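Alpha-hemoglobin-stabilizing protein (PDB 1Z8U) acts as a chaperone that binds free alpha-hemoglobin and keeps it from aggregating and precipitating during erythroid cell development. Local coordinates at residues A[25-30]-A[83-88]; A[2-7]-A[60-65]; A[13-18]-A[71-76]. The protein carries 1 engineered substitution. All blocks are in the same frame, centred on the assembly; numbering follows the deposited sequence.

Contact 1 of 3, residues A[25-30]-A[83-88]; sequences QVFNDA and AKYRDF. Engineered in segment 25-30: Ala30 (natural residue Pro).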
loop_
_atom_site.group_PDB
_atom_site.type_symbol
_atom_site.label_atom_id
_atom_site.label_comp_id
_atom_site.label_asym_id
_atom_site.label_seq_id
_atom_site.Cartn_x
_atom_site.Cartn_y
_atom_site.Cartn_z
ATOM N N GLN A 25 -10.533 3.064 4.316
ATOM C CA GLN A 25 -9.532 3.726 5.149
ATOM C C GLN A 25 -10.061 4.177 6.517
ATOM O O GLN A 25 -11.079 4.862 6.606
ATOM C CB GLN A 25 -8.948 4.927 4.402
ATOM C CG GLN A 25 -8.272 4.566 3.088
ATOM C CD GLN A 25 -7.041 3.685 3.272
ATOM O OE1 GLN A 25 -6.164 3.985 4.089
ATOM N NE2 GLN A 25 -6.963 2.603 2.499
ATOM N N VAL A 26 -9.357 3.793 7.578
ATOM C CA VAL A 26 -9.736 4.150 8.946
ATOM C C VAL A 26 -8.817 5.238 9.493
ATOM O O VAL A 26 -7.735 4.962 10.003
ATOM C CB VAL A 26 -9.668 2.919 9.875
ATOM C CG1 VAL A 26 -10.853 2.008 9.613
ATOM C CG2 VAL A 26 -8.370 2.150 9.627
ATOM N N PHE A 27 -9.266 6.481 9.401
ATOM C CA PHE A 27 -8.470 7.613 9.853
ATOM C C PHE A 27 -7.830 7.490 11.228
ATOM O O PHE A 27 -6.699 7.928 11.411
ATOM C CB PHE A 27 -9.293 8.903 9.778
ATOM C CG PHE A 27 -9.562 9.375 8.373
ATOM C CD1 PHE A 27 -9.048 8.687 7.276
ATOM C CD2 PHE A 27 -10.325 10.514 8.146
ATOM C CE1 PHE A 27 -9.289 9.129 5.975
ATOM C CE2 PHE A 27 -10.571 10.962 6.850
ATOM C CZ PHE A 27 -10.051 10.268 5.763
ATOM N N ASN A 28 -8.520 6.906 12.199
ATOM C CA ASN A 28 -7.922 6.787 13.528
ATOM C C ASN A 28 -6.642 5.972 13.484
ATOM O O ASN A 28 -5.930 5.858 14.482
ATOM C CB ASN A 28 -8.898 6.156 14.524
ATOM C CG ASN A 28 -9.665 7.192 15.323
ATOM O OD1 ASN A 28 -9.071 8.089 15.920
ATOM N ND2 ASN A 28 -10.988 7.070 15.342
ATOM N N ASP A 29 -6.348 5.420 12.311
ATOM C CA ASP A 29 -5.153 4.610 12.123
ATOM C C ASP A 29 -4.276 5.146 10.985
ATOM O O ASP A 29 -3.909 4.398 10.071
ATOM C CB ASP A 29 -5.553 3.155 11.835
ATOM C CG ASP A 29 -6.511 2.594 12.876
ATOM O OD1 ASP A 29 -6.198 2.666 14.083
ATOM O OD2 ASP A 29 -7.578 2.076 12.488
ATOM N N ALA A 30 -3.939 6.435 11.044
ATOM C CA ALA A 30 -3.106 7.056 10.015
ATOM C C ALA A 30 -1.780 7.600 10.548
ATOM O O ALA A 30 -0.724 7.334 9.972
ATOM C CB ALA A 30 -3.877 8.170 9.324
ATOM N N ALA A 83 -9.821 15.995 1.637
ATOM C CA ALA A 83 -10.515 17.031 2.396
ATOM C C ALA A 83 -11.022 16.498 3.730
ATOM O O ALA A 83 -10.810 17.116 4.777
ATOM C CB ALA A 83 -11.675 17.581 1.583
ATOM N N LYS A 84 -11.701 15.356 3.692
ATOM C CA LYS A 84 -12.216 14.771 4.917
ATOM C C LYS A 84 -11.045 14.488 5.853
ATOM O O LYS A 84 -11.103 14.809 7.039
ATOM C CB LYS A 84 -12.980 13.480 4.626
ATOM C CG LYS A 84 -13.731 12.952 5.840
ATOM C CD LYS A 84 -14.374 11.595 5.582
ATOM C CE LYS A 84 -15.037 11.059 6.847
ATOM N NZ LYS A 84 -15.535 9.667 6.674
ATOM N N TYR A 85 -9.977 13.900 5.318
ATOM C CA TYR A 85 -8.799 13.596 6.124
ATOM C C TYR A 85 -8.145 14.881 6.594
ATOM O O TYR A 85 -7.575 14.943 7.679
ATOM C CB TYR A 85 -7.783 12.774 5.326
ATOM C CG TYR A 85 -6.558 12.391 6.130
ATOM C CD1 TYR A 85 -5.382 13.142 6.060
ATOM C CD2 TYR A 85 -6.586 11.291 6.989
ATOM C CE1 TYR A 85 -4.264 12.803 6.829
ATOM C CE2 TYR A 85 -5.481 10.946 7.761
ATOM C CZ TYR A 85 -4.323 11.704 7.679
ATOM O OH TYR A 85 -3.237 11.353 8.450
ATOM N N ARG A 86 -8.223 15.908 5.763
ATOM C CA ARG A 86 -7.650 17.198 6.099
ATOM C C ARG A 86 -8.379 17.699 7.338
ATOM O O ARG A 86 -7.778 18.295 8.232
ATOM C CB ARG A 86 -7.863 18.173 4.950
ATOM C CG ARG A 86 -6.911 19.345 4.942
ATOM C CD ARG A 86 -5.978 19.229 3.759
ATOM N NE ARG A 86 -6.714 19.149 2.501
ATOM C CZ ARG A 86 -6.149 18.924 1.322
ATOM N NH1 ARG A 86 -4.837 18.753 1.238
ATOM N NH2 ARG A 86 -6.895 18.869 0.230
ATOM N N ASP A 87 -9.683 17.442 7.378
ATOM C CA ASP A 87 -10.523 17.859 8.495
ATOM C C ASP A 87 -10.516 16.806 9.601
ATOM O O ASP A 87 -11.514 16.601 10.289
ATOM C CB ASP A 87 -11.957 18.108 8.013
ATOM C CG ASP A 87 -12.839 18.732 9.089
ATOM O OD1 ASP A 87 -12.461 19.796 9.629
ATOM O OD2 ASP A 87 -13.912 18.162 9.393
ATOM N N PHE A 88 -9.378 16.144 9.768
ATOM C CA PHE A 88 -9.228 15.133 10.801
ATOM C C PHE A 88 -8.109 15.613 11.715
ATOM O O PHE A 88 -7.840 15.023 12.758
ATOM C CB PHE A 88 -8.864 13.782 10.183
ATOM C CG PHE A 88 -8.965 12.629 11.140
ATOM C CD1 PHE A 88 -10.191 12.273 11.690
ATOM C CD2 PHE A 88 -7.834 11.905 11.499
ATOM C CE1 PHE A 88 -10.290 11.211 12.588
ATOM C CE2 PHE A 88 -7.922 10.844 12.395
ATOM C CZ PHE A 88 -9.152 10.495 12.941
#
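Phe27 and Tyr85 mark the closest backbone approach, with Phe27 CA 7.1 Å from Tyr85 CA, where a 3-10 turn at 27-28 meets the end of a helix that Asp87 is the first residue to leave. No hydrogen bond crosses this gap; aromatic packing fills it, and the ring of Phe27 is its central piece. Tyr85 presents its edge to one face of Phe27: Tyr85 CD2 stands over the ring centre, the planes are 85° apart, and the centroids of the Phe27 and Tyr85 rings are 4.9 Å apart, which defines a T-shaped pair. The far end of Phe27 also reaches the helix backbone, with CE2 only 3.3 Å from Tyr85 CA, while the extended chain of Lys84 runs past the same atom, its CG 3.9 Å from Phe27 CE2.

Phe88 approaches differently. A chi1 of -168° swings its ring away from its own backbone N and toward segment 25-30, where the ring turns a face to Phe27 CB; this CB makes a CH-pi contact 3.5 Å from the Phe88 centroid. Phe27 also turns its ring edge toward the Phe88 face, the planes inclined at 59°. Asn28 adds to this margin, its OD1 lying 3.8 Å from Phe88 CZ. A serine in place of Phe88 would probably deprive Phe27 CB of its aromatic face and leave a gap beside the Phe27 ring. Ala30, an engineered replacement of the natural proline, sets its CB 3.4 Å from Tyr85 OH.

That hydroxyl is hydrogen-bonded to Val32 O, farther along the same loop, and the Tyr85 side chain touches Met37. The aromatic cluster thereby joins the connection between helices 5-23 and 34-52 to the C-terminal end of helix 60-86.

Contact 2 of 3, residues A[2-7]-A[60-65]; sequences ALLKAN and PQERDK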
loop_
_atom_site.group_PDB
_atom_site.type_symbol
_atom_site.label_atom_id
_atom_site.label_comp_id
_atom_site.label_asym_id
_atom_site.label_seq_id
_atom_site.Cartn_x
_atom_site.Cartn_y
_atom_site.Cartn_z
ATOM N N ALA A 2 -16.777 8.834 -25.926
ATOM C CA ALA A 2 -16.325 8.687 -27.338
ATOM C C ALA A 2 -14.859 8.268 -27.440
ATOM O O ALA A 2 -14.178 8.614 -28.409
ATOM C CB ALA A 2 -16.545 9.993 -28.095
ATOM N N LEU A 3 -14.373 7.530 -26.442
ATOM C CA LEU A 3 -12.989 7.063 -26.466
ATOM C C LEU A 3 -12.884 5.587 -26.848
ATOM O O LEU A 3 -11.933 5.202 -27.526
ATOM C CB LEU A 3 -12.274 7.315 -25.125
ATOM C CG LEU A 3 -12.906 7.024 -23.765
ATOM C CD1 LEU A 3 -13.987 8.050 -23.496
ATOM C CD2 LEU A 3 -13.450 5.611 -23.716
ATOM N N LEU A 4 -13.853 4.772 -26.426
ATOM C CA LEU A 4 -13.862 3.346 -26.757
ATOM C C LEU A 4 -14.644 2.542 -25.732
ATOM O O LEU A 4 -14.361 2.602 -24.535
ATOM C CB LEU A 4 -12.434 2.804 -26.847
ATOM C CG LEU A 4 -12.158 1.710 -27.878
ATOM C CD1 LEU A 4 -10.675 1.389 -27.867
ATOM C CD2 LEU A 4 -12.981 0.470 -27.575
ATOM N N LYS A 5 -15.620 1.772 -26.206
ATOM C CA LYS A 5 -16.463 0.954 -25.335
ATOM C C LYS A 5 -15.674 0.003 -24.435
ATOM O O LYS A 5 -16.211 -0.520 -23.457
ATOM C CB LYS A 5 -17.464 0.148 -26.172
ATOM C CG LYS A 5 -18.884 0.136 -25.605
ATOM C CD LYS A 5 -19.493 1.539 -25.629
ATOM C CE LYS A 5 -20.953 1.540 -25.191
ATOM N NZ LYS A 5 -21.550 2.907 -25.233
ATOM N N ALA A 6 -14.407 -0.218 -24.765
ATOM C CA ALA A 6 -13.544 -1.092 -23.979
ATOM C C ALA A 6 -12.944 -0.312 -22.813
ATOM O O ALA A 6 -13.261 -0.564 -21.650
ATOM C CB ALA A 6 -12.440 -1.662 -24.853
ATOM N N ASN A 7 -12.082 0.647 -23.132
ATOM C CA ASN A 7 -11.443 1.465 -22.111
ATOM C C ASN A 7 -12.442 2.320 -21.335
ATOM O O ASN A 7 -12.120 2.838 -20.266
ATOM C CB ASN A 7 -10.386 2.372 -22.740
ATOM C CG ASN A 7 -9.396 1.604 -23.585
ATOM O OD1 ASN A 7 -8.990 0.503 -23.227
ATOM N ND2 ASN A 7 -8.993 2.186 -24.708
ATOM N N PRO A 60 -2.334 4.421 -29.909
ATOM C CA PRO A 60 -1.659 5.439 -29.101
ATOM C C PRO A 60 -2.503 6.674 -28.779
ATOM O O PRO A 60 -2.594 7.089 -27.625
ATOM C CB PRO A 60 -0.432 5.766 -29.942
ATOM C CG PRO A 60 -0.061 4.419 -30.462
ATOM C CD PRO A 60 -1.402 3.847 -30.897
ATOM N N GLN A 61 -3.120 7.259 -29.798
ATOM C CA GLN A 61 -3.952 8.440 -29.601
ATOM C C GLN A 61 -5.010 8.202 -28.533
ATOM O O GLN A 61 -5.166 9.001 -27.611
ATOM C CB GLN A 61 -4.629 8.838 -30.918
ATOM C CG GLN A 61 -5.777 9.834 -30.760
ATOM C CD GLN A 61 -7.107 9.165 -30.429
ATOM O OE1 GLN A 61 -8.041 9.813 -29.956
ATOM N NE2 GLN A 61 -7.199 7.867 -30.692
ATOM N N GLU A 62 -5.735 7.098 -28.667
ATOM C CA GLU A 62 -6.794 6.759 -27.728
ATOM C C GLU A 62 -6.203 6.204 -26.440
ATOM O O GLU A 62 -6.794 6.317 -25.366
ATOM C CB GLU A 62 -7.740 5.735 -28.364
ATOM C CG GLU A 62 -9.100 5.646 -27.700
ATOM C CD GLU A 62 -9.076 4.876 -26.399
ATOM O OE1 GLU A 62 -10.063 4.971 -25.639
ATOM O OE2 GLU A 62 -8.079 4.170 -26.139
ATOM N N ARG A 63 -5.022 5.610 -26.561
ATOM C CA ARG A 63 -4.325 5.028 -25.424
ATOM C C ARG A 63 -4.086 6.091 -24.352
ATOM O O ARG A 63 -4.600 5.987 -23.236
ATOM C CB ARG A 63 -2.993 4.438 -25.902
ATOM C CG ARG A 63 -2.324 3.484 -24.935
ATOM C CD ARG A 63 -1.168 2.758 -25.611
ATOM N NE ARG A 63 -0.586 1.735 -24.748
ATOM C CZ ARG A 63 0.410 0.930 -25.107
ATOM N NH1 ARG A 63 0.939 1.027 -26.320
ATOM N NH2 ARG A 63 0.876 0.029 -24.253
ATOM N N ASP A 64 -3.315 7.117 -24.704
ATOM C CA ASP A 64 -3.004 8.199 -23.777
ATOM C C ASP A 64 -4.275 8.913 -23.334
ATOM O O ASP A 64 -4.320 9.498 -22.254
ATOM C CB ASP A 64 -2.057 9.214 -24.433
ATOM C CG ASP A 64 -0.753 8.586 -24.909
ATOM O OD1 ASP A 64 -0.047 7.964 -24.087
ATOM O OD2 ASP A 64 -0.426 8.721 -26.106
ATOM N N LYS A 65 -5.304 8.858 -24.174
ATOM C CA LYS A 65 -6.577 9.512 -23.882
ATOM C C LYS A 65 -7.337 8.850 -22.739
ATOM O O LYS A 65 -7.912 9.531 -21.892
ATOM C CB LYS A 65 -7.463 9.536 -25.132
ATOM C CG LYS A 65 -8.825 10.176 -24.894
ATOM C CD LYS A 65 -9.691 10.195 -26.147
ATOM C CE LYS A 65 -11.042 10.840 -25.855
ATOM N NZ LYS A 65 -11.930 10.873 -27.046
#
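The carboxamide of Asn7 and the carboxylate of Glu62 approach from opposite directions with their planes 27° apart. Asn7 ND2 gives an almost straight hydrogen bond to Glu62 OE1, 3.1 Å long, with the acceptor lying essentially in the amide plane. It reaches OE1 on the syn side, 24° out of the carboxylate plane. Over one flat side of the carboxylate lies Leu4, whose CD1 is 4.1 Å from Glu62 CD. Leu3 comes in obliquely, its CB 3.3 Å from Glu62 OE1.

The Glu62 chain first runs toward segment 2-7, and the bend at chi2 (-77°) swings the carboxylate aside to Asn7. Lys65, by contrast, is fully extended: its CE passes 3.8 Å from Leu3 CB, and its NZ makes a weak hydrogen bond of 3.5 Å to Ala2 O.

Asn7 ND2 also donates to Thr57 O in the loop leading into helix 60-86, a second bond that should help fix the rotation of the amide. The chemistry is that of a buried acid bordered by leucine carbons and met by a neutral donor, whose two bonds tie the opening turn of helix 5-23 to both the start of helix 60-86 and the loop before it.

Contact 3 of 3, residues A[13-18]-A[71-76]; sequences AGLKEF and RQELNT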
loop_
_atom_site.group_PDB
_atom_site.type_symbol
_atom_site.label_atom_id
_atom_site.label_comp_id
_atom_site.label_asym_id
_atom_site.label_seq_id
_atom_site.Cartn_x
_atom_site.Cartn_y
_atom_site.Cartn_z
ATOM N N ALA A 13 -14.055 0.760 -13.842
ATOM C CA ALA A 13 -13.654 -0.285 -12.900
ATOM C C ALA A 13 -12.627 0.226 -11.895
ATOM O O ALA A 13 -12.779 0.033 -10.688
ATOM C CB ALA A 13 -13.075 -1.475 -13.658
ATOM N N GLY A 14 -11.584 0.874 -12.405
ATOM C CA GLY A 14 -10.545 1.404 -11.544
ATOM C C GLY A 14 -11.040 2.444 -10.558
ATOM O O GLY A 14 -10.452 2.637 -9.494
ATOM N N LEU A 15 -12.125 3.120 -10.911
ATOM C CA LEU A 15 -12.694 4.147 -10.051
ATOM C C LEU A 15 -13.563 3.519 -8.966
ATOM O O LEU A 15 -13.781 4.110 -7.906
ATOM C CB LEU A 15 -13.509 5.133 -10.892
ATOM C CG LEU A 15 -12.676 5.918 -11.908
ATOM C CD1 LEU A 15 -13.588 6.673 -12.857
ATOM C CD2 LEU A 15 -11.751 6.877 -11.172
ATOM N N LYS A 16 -14.066 2.323 -9.237
ATOM C CA LYS A 16 -14.882 1.638 -8.253
ATOM C C LYS A 16 -13.888 1.021 -7.283
ATOM O O LYS A 16 -14.008 1.167 -6.060
ATOM C CB LYS A 16 -15.730 0.545 -8.913
ATOM C CG LYS A 16 -16.833 0.008 -8.006
ATOM C CD LYS A 16 -17.717 -1.013 -8.705
ATOM C CE LYS A 16 -18.889 -1.412 -7.815
ATOM N NZ LYS A 16 -18.441 -1.964 -6.502
ATOM N N GLU A 17 -12.895 0.346 -7.852
ATOM C CA GLU A 17 -11.840 -0.291 -7.075
ATOM C C GLU A 17 -11.139 0.763 -6.217
ATOM O O GLU A 17 -10.771 0.504 -5.076
ATOM C CB GLU A 17 -10.838 -0.967 -8.023
ATOM C CG GLU A 17 -11.470 -2.058 -8.907
ATOM C CD GLU A 17 -10.592 -2.492 -10.080
ATOM O OE1 GLU A 17 -11.012 -3.395 -10.840
ATOM O OE2 GLU A 17 -9.490 -1.931 -10.244
ATOM N N PHE A 18 -10.976 1.960 -6.770
ATOM C CA PHE A 18 -10.322 3.046 -6.057
ATOM C C PHE A 18 -11.158 3.536 -4.877
ATOM O O PHE A 18 -10.620 4.006 -3.867
ATOM C CB PHE A 18 -10.051 4.215 -7.006
ATOM C CG PHE A 18 -9.170 5.275 -6.416
ATOM C CD1 PHE A 18 -7.831 5.005 -6.138
ATOM C CD2 PHE A 18 -9.675 6.530 -6.119
ATOM C CE1 PHE A 18 -7.014 5.969 -5.573
ATOM C CE2 PHE A 18 -8.870 7.507 -5.553
ATOM C CZ PHE A 18 -7.534 7.226 -5.279
ATOM N N ARG A 71 -6.965 9.315 -14.587
ATOM C CA ARG A 71 -6.322 10.178 -13.608
ATOM C C ARG A 71 -7.211 11.367 -13.243
ATOM O O ARG A 71 -7.265 11.761 -12.075
ATOM C CB ARG A 71 -4.967 10.665 -14.127
ATOM C CG ARG A 71 -4.354 11.761 -13.273
ATOM C CD ARG A 71 -2.881 11.959 -13.573
ATOM N NE ARG A 71 -2.045 11.109 -12.730
ATOM C CZ ARG A 71 -0.729 10.975 -12.865
ATOM N NH1 ARG A 71 -0.085 11.639 -13.820
ATOM N NH2 ARG A 71 -0.054 10.178 -12.043
ATOM N N GLN A 72 -7.907 11.934 -14.231
ATOM C CA GLN A 72 -8.806 13.064 -13.985
ATOM C C GLN A 72 -9.877 12.643 -12.983
ATOM O O GLN A 72 -10.239 13.406 -12.085
ATOM C CB GLN A 72 -9.513 13.514 -15.271
ATOM C CG GLN A 72 -9.690 15.010 -15.466
ATOM C CD GLN A 72 -10.895 15.547 -14.692
ATOM O OE1 GLN A 72 -10.770 16.494 -13.911
ATOM N NE2 GLN A 72 -12.061 14.941 -14.901
ATOM N N GLU A 73 -10.381 11.423 -13.153
ATOM C CA GLU A 73 -11.422 10.881 -12.288
ATOM C C GLU A 73 -10.903 10.420 -10.931
ATOM O O GLU A 73 -11.558 10.639 -9.909
ATOM C CB GLU A 73 -12.134 9.723 -12.989
ATOM C CG GLU A 73 -12.900 10.136 -14.241
ATOM C CD GLU A 73 -14.035 11.109 -13.949
ATOM O OE1 GLU A 73 -14.684 11.567 -14.914
ATOM O OE2 GLU A 73 -14.283 11.416 -12.762
ATOM N N LEU A 74 -9.737 9.782 -10.919
ATOM C CA LEU A 74 -9.152 9.312 -9.670
ATOM C C LEU A 74 -9.003 10.488 -8.711
ATOM O O LEU A 74 -9.211 10.353 -7.504
ATOM C CB LEU A 74 -7.793 8.666 -9.938
ATOM C CG LEU A 74 -7.873 7.349 -10.710
ATOM C CD1 LEU A 74 -6.495 6.933 -11.175
ATOM C CD2 LEU A 74 -8.492 6.282 -9.832
ATOM N N ASN A 75 -8.655 11.643 -9.265
ATOM C CA ASN A 75 -8.485 12.860 -8.482
ATOM C C ASN A 75 -9.816 13.323 -7.912
ATOM O O ASN A 75 -9.889 13.777 -6.773
ATOM C CB ASN A 75 -7.902 13.967 -9.357
ATOM C CG ASN A 75 -6.556 13.601 -9.941
ATOM O OD1 ASN A 75 -5.976 14.360 -10.718
ATOM N ND2 ASN A 75 -6.049 12.433 -9.572
ATOM N N THR A 76 -10.870 13.203 -8.710
ATOM C CA THR A 76 -12.203 13.620 -8.290
ATOM C C THR A 76 -12.683 12.846 -7.059
ATOM O O THR A 76 -13.480 13.359 -6.268
ATOM C CB THR A 76 -13.222 13.449 -9.437
ATOM O OG1 THR A 76 -12.731 14.115 -10.608
ATOM C CG2 THR A 76 -14.568 14.056 -9.054
#
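Leu74 enters between Leu15 and Phe18, and these three side chains carry much of the packing between the helices. Leu74 CD2 is the atom doing most of the touching. It is 3.6 Å from Leu15 CD2 on one side and, toward the other, sits above the face of the Phe18 ring. This second approach is a CH-pi contact: Leu74 CD2 is 4.0 Å from the Phe18 centroid and 25° off the ring normal, displaced toward the rim where CG lies. Phe18 places its ring there by setting CG anti to the backbone N (chi1 -170°), which sends the ring across to the other helix. Farther along the ring, Phe18 CE2 approaches the backbone at Leu74 O, 3.5 Å away, so the side chain and the main chain of Leu74 both meet the same phenyl group.

Leu15 works from a different direction. Its two methyl groups straddle the CB of Glu73, with Leu15 CD1 and CD2 each 3.4 Å from Glu73 CB. Glu73 then bends at chi2 and carries its carboxylate away, leaving only its aliphatic base in the interface. No hydrogen bond passes between the segments; side-chain carbons carry the contact, against one another and against the backbone of Leu74.

Helix 34-52 completes the core: Tyr48 meets the Phe18 ring edge-to-face and Met45 touches Leu74, while Glu17 OE2 is hydrogen-bonded to Tyr52 OH. The axes of segments 13-18 and 71-76 come within 9.9 Å and run in the same general sense, their directions differing by 24°. With helix 34-52 returning between them in sequence, this is the layout of an up-down-up three-helix bundle, the elongated fold of the AHSP family, and this contact lies close to its centre.

How the contacts relate
All three contacts join the N-terminal part of the chain to helix 60-86, and their closest CA pairs are 58 or 59 positions apart in sequence, consistent with the two partners running side by side in one direction. Contact 3 holds the middle, its centre about 4 Å from the chain's centre. Contacts 1 and 2 lie on opposite sides of that centre, about 35 Å apart between centres. Contact 3 is about 19 Å from contact 1 and 16 Å from contact 2, centre to centre; its nearest atoms remain about 7 Å from either. Another protein's chain reaches segments 25-30 and 13-18 at Gln25, Asp29 and Glu17, but neither segment of contact 2.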